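Local coordinates for probable protein phosphatase 2C 50 (Oryza sativa subsp. japonica, PDB 5ZCG) that probably removes phosphate groups from phosphorylated proteins, acting as a magnesium-dependent serine/threonine phosphatase of the PP2C family, at residues A[247-250]-A[251-255]; A[288-291]-A[292-295]. The protein carries 5 engineered substitutions. All coordinates share one frame; numbering follows the deposited sequence.

Both contacts are short-range helix starts, each with an N-cap residue before its first turn, yet they occupy different places in the fold. Interaction 1, whose centre is about 14 Å from that of the chain, is mostly buried and follows strand 241-247, where Asp249 reaches the magnesium site. Interaction 2, with its centre about 20 Å from that of the chain, is only partly buried and opens helix 291-306 beside strand 3-9. Metal coordination and an indole packed on aliphatic groups mark the first; an aspartate cap, a water bridge and an amide mark the second. Their nearest atoms lie about 11 Å apart, but helix 291-306 connects them: its Ala304 meets Leu251 and Val254 of interaction 1.

Interaction 1 of 2, residues A[247-250]-A[251-255]; sequences ASDG and LWDVV. With MG (magnesium ion), chain E.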
loop_
_atom_site.group_PDB
_atom_site.type_symbol
_atom_site.label_atom_id
_atom_site.label_comp_id
_atom_site.label_asym_id
_atom_site.label_seq_id
_atom_site.Cartn_x
_atom_site.Cartn_y
_atom_site.Cartn_z
ATOM N N ALA A 247 14.243 3.454 0.248
ATOM C CA ALA A 247 13.940 2.731 -0.975
ATOM C C ALA A 247 12.709 1.866 -0.783
ATOM O O ALA A 247 12.436 1.377 0.317
ATOM C CB ALA A 247 15.127 1.868 -1.436
ATOM N N SER A 248 11.981 1.672 -1.880
ATOM C CA SER A 248 10.894 0.709 -1.903
ATOM C C SER A 248 11.461 -0.705 -1.906
ATOM O O SER A 248 12.660 -0.923 -2.092
ATOM C CB SER A 248 10.008 0.930 -3.130
ATOM O OG SER A 248 10.765 0.843 -4.325
ATOM N N ASP A 249 10.577 -1.685 -1.703
ATOM C CA ASP A 249 11.029 -3.071 -1.657
ATOM C C ASP A 249 11.621 -3.536 -2.983
ATOM O O ASP A 249 12.242 -4.602 -3.020
ATOM C CB ASP A 249 9.883 -3.995 -1.228
ATOM C CG ASP A 249 8.676 -3.915 -2.151
ATOM O OD1 ASP A 249 8.680 -3.101 -3.098
ATOM O OD2 ASP A 249 7.705 -4.670 -1.920
ATOM N N GLY A 250 11.447 -2.771 -4.064
ATOM C CA GLY A 250 12.142 -3.082 -5.303
ATOM C C GLY A 250 13.646 -3.167 -5.133
ATOM O O GLY A 250 14.324 -3.881 -5.882
ATOM N N LEU A 251 14.195 -2.432 -4.166
ATOM C CA LEU A 251 15.603 -2.575 -3.805
ATOM C C LEU A 251 15.801 -3.681 -2.769
ATOM O O LEU A 251 16.547 -4.638 -3.008
ATOM C CB LEU A 251 16.156 -1.245 -3.275
ATOM C CG LEU A 251 17.615 -1.282 -2.811
ATOM C CD1 LEU A 251 18.522 -1.741 -3.954
ATOM C CD2 LEU A 251 18.080 0.074 -2.279
ATOM N N TRP A 252 15.100 -3.578 -1.633
ATOM C CA TRP A 252 15.368 -4.430 -0.478
ATOM C C TRP A 252 14.994 -5.888 -0.705
ATOM O O TRP A 252 15.471 -6.754 0.036
ATOM C CB TRP A 252 14.627 -3.896 0.751
ATOM C CG TRP A 252 14.875 -2.437 1.029
ATOM C CD1 TRP A 252 13.948 -1.435 1.037
ATOM C CD2 TRP A 252 16.133 -1.821 1.337
ATOM N NE1 TRP A 252 14.550 -0.232 1.333
ATOM C CE2 TRP A 252 15.892 -0.443 1.520
ATOM C CE3 TRP A 252 17.440 -2.301 1.478
ATOM C CZ2 TRP A 252 16.909 0.458 1.832
ATOM C CZ3 TRP A 252 18.447 -1.404 1.789
ATOM C CH2 TRP A 252 18.175 -0.040 1.961
ATOM N N ASP A 253 14.156 -6.188 -1.699
ATOM C CA ASP A 253 13.847 -7.588 -1.977
ATOM C C ASP A 253 15.080 -8.348 -2.459
ATOM O O ASP A 253 15.208 -9.547 -2.184
ATOM C CB ASP A 253 12.714 -7.690 -2.999
ATOM C CG ASP A 253 11.339 -7.475 -2.370
ATOM O OD1 ASP A 253 11.209 -7.637 -1.136
ATOM O OD2 ASP A 253 10.389 -7.138 -3.108
ATOM N N VAL A 254 16.001 -7.678 -3.149
ATOM C CA VAL A 254 17.162 -8.340 -3.737
ATOM C C VAL A 254 18.491 -7.816 -3.212
ATOM O O VAL A 254 19.532 -8.409 -3.525
ATOM C CB VAL A 254 17.142 -8.244 -5.277
ATOM C CG1 VAL A 254 15.896 -8.932 -5.839
ATOM C CG2 VAL A 254 17.222 -6.781 -5.718
ATOM N N VAL A 255 18.513 -6.728 -2.443
ATOM C CA VAL A 255 19.756 -6.170 -1.924
ATOM C C VAL A 255 19.635 -6.040 -0.413
ATOM O O VAL A 255 18.621 -5.546 0.093
ATOM C CB VAL A 255 20.092 -4.811 -2.569
ATOM C CG1 VAL A 255 21.403 -4.271 -2.023
ATOM C CG2 VAL A 255 20.170 -4.947 -4.088
HETATM MG MG MG E . 7.294 -2.535 -4.519
HETATM O O HOH W 1 6.114 -3.866 -3.841
HETATM O O HOH W 2 5.751 -2.371 -5.868
HETATM O O HOH W 3 8.569 -1.063 -5.343
#
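Ala247 meets both Leu251 and Trp252. Its CB lies 3.6 Å from Leu251 CD2, a methyl that also packs over one face of the indole, displaced toward its rim. Its carbonyl O sits at the ring edge, close to the ring plane, and accepts a weak hydrogen bond from Trp252 NE1 (2.8 Å), bent to 129° at the hydrogen. Ser248 follows as the N-cap: its O accepts from Leu251 N at 3.0 Å, the donor standing well above the carbonyl plane. Ser248 OG is hydrogen-bonded to Asp18 OD2 and Thr314 N. Asp249 begins the helical turn. A chi1 of 58° tucks its CG between the backbone N and carbonyl carbon, and the carboxylate divides its work. OD1 binds magnesium at 2.1 Å, while OD2 accepts from a water at 2.6 Å that is itself a metal ligand. Asp61 and Asp311 complete this ion's protein ligands. Asp249 O accepts from Asp253 N at 2.8 Å, closing the turn. The Asp249 and Asp253 side chains lie side by side, pointing the same way, with their carboxylate planes 48° apart and OD2 of Asp249 3.8 Å from OD2 of Asp253. Gly250 O is hydrogen-bonded to Ser309 OG. The metal bond through OD1 and the water bond through OD2 together limit rotation of the Asp249 carboxylate, as suits a residue of the PP2C metal centre.

Interaction 2 of 2, residues A[288-291]-A[292-295]; sequences STDP and AAQA
Gln294 rises from the first turn of helix 291-306 to meet Thr289, the two side chains crossing at about a right angle. Starting at its CB, the nearest neighbours are Asp290 O at 3.1 Å and Thr289 OG1 at 3.3 Å. CG leaves anti to the backbone N (chi1 -175°), and a bend at chi2 (58°) carries CG and CD past the threonine hydroxyl, each 3.8 Å from OG1. At the tip, OE1 comes to 3.0 Å of Thr289 OG1, a hydroxyl that is also hydrogen-bonded to Trp4 O. OE1 also takes a hydrogen bond from Cys6 N, and NE2 donates to Asp298 OD2, so both ends of the amide have partners. The start of the helix is capped by Asp290, the N-cap residue: Ala293 N points almost straight (172°) at Asp290 OD2, 3.0 Å away on the anti side of the carboxylate. Its other oxygen, OD1, accepts from a water that in turn accepts from Ala292 N, tying the carboxylate to a second backbone N-H of the helix's first turn. Asp290 O then receives Gln294 N at 2.7 Å, an ordinary i to i+4 helical bond. Around this turn, Asp290 and Gln294 lean on strand 3-9 of the five-stranded sheet through Val3 and Ala7, while Pro291, Ala292 and Ala295 pack on Trp271 of helix 257-274.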
loop_
_atom_site.group_PDB
_atom_site.type_symbol
_atom_site.label_atom_id
_atom_site.label_comp_id
_atom_site.label_asym_id
_atom_site.label_seq_id
_atom_site.Cartn_x
_atom_site.Cartn_y
_atom_site.Cartn_z
ATOM N N SER A 288 17.917 21.123 -6.839
ATOM C CA SER A 288 18.237 20.025 -7.747
ATOM C C SER A 288 19.031 18.929 -7.038
ATOM O O SER A 288 19.358 19.046 -5.857
ATOM C CB SER A 288 19.014 20.540 -8.962
ATOM O OG SER A 288 20.290 21.027 -8.590
ATOM N N THR A 289 19.333 17.864 -7.774
ATOM C CA THR A 289 19.999 16.703 -7.206
ATOM C C THR A 289 21.507 16.918 -7.119
ATOM O O THR A 289 22.092 17.731 -7.840
ATOM C CB THR A 289 19.705 15.460 -8.045
ATOM O OG1 THR A 289 20.616 14.415 -7.688
ATOM C CG2 THR A 289 19.867 15.777 -9.518
ATOM N N ASP A 290 22.139 16.160 -6.223
ATOM C CA ASP A 290 23.595 16.209 -6.117
ATOM C C ASP A 290 24.212 15.097 -6.957
ATOM O O ASP A 290 23.781 13.944 -6.852
ATOM C CB ASP A 290 24.040 16.060 -4.672
ATOM C CG ASP A 290 25.541 15.862 -4.540
ATOM O OD1 ASP A 290 26.274 16.871 -4.580
ATOM O OD2 ASP A 290 25.988 14.704 -4.380
ATOM N N PRO A 291 25.227 15.401 -7.772
ATOM C CA PRO A 291 25.761 14.379 -8.699
ATOM C C PRO A 291 26.303 13.125 -8.026
ATOM O O PRO A 291 26.065 12.021 -8.529
ATOM C CB PRO A 291 26.865 15.138 -9.449
ATOM C CG PRO A 291 26.476 16.582 -9.353
ATOM C CD PRO A 291 25.797 16.739 -8.019
ATOM N N ALA A 292 27.045 13.250 -6.922
ATOM C CA ALA A 292 27.597 12.063 -6.267
ATOM C C ALA A 292 26.490 11.192 -5.679
ATOM O O ALA A 292 26.467 9.968 -5.876
ATOM C CB ALA A 292 28.587 12.479 -5.179
ATOM N N ALA A 293 25.548 11.815 -4.969
ATOM C CA ALA A 293 24.427 11.068 -4.414
ATOM C C ALA A 293 23.517 10.537 -5.513
ATOM O O ALA A 293 22.941 9.448 -5.372
ATOM C CB ALA A 293 23.640 11.953 -3.444
ATOM N N GLN A 294 23.366 11.293 -6.606
ATOM C CA GLN A 294 22.591 10.806 -7.741
ATOM C C GLN A 294 23.240 9.579 -8.362
ATOM O O GLN A 294 22.550 8.630 -8.745
ATOM C CB GLN A 294 22.434 11.907 -8.791
ATOM C CG GLN A 294 21.539 11.515 -9.961
ATOM C CD GLN A 294 20.151 11.110 -9.504
ATOM O OE1 GLN A 294 19.489 11.845 -8.769
ATOM N NE2 GLN A 294 19.707 9.931 -9.930
ATOM N N ALA A 295 24.570 9.579 -8.470
ATOM C CA ALA A 295 25.264 8.410 -9.002
ATOM C C ALA A 295 25.116 7.219 -8.066
ATOM O O ALA A 295 24.970 6.080 -8.522
ATOM C CB ALA A 295 26.741 8.734 -9.248
HETATM O O HOH W 4 28.476 15.747 -6.323
#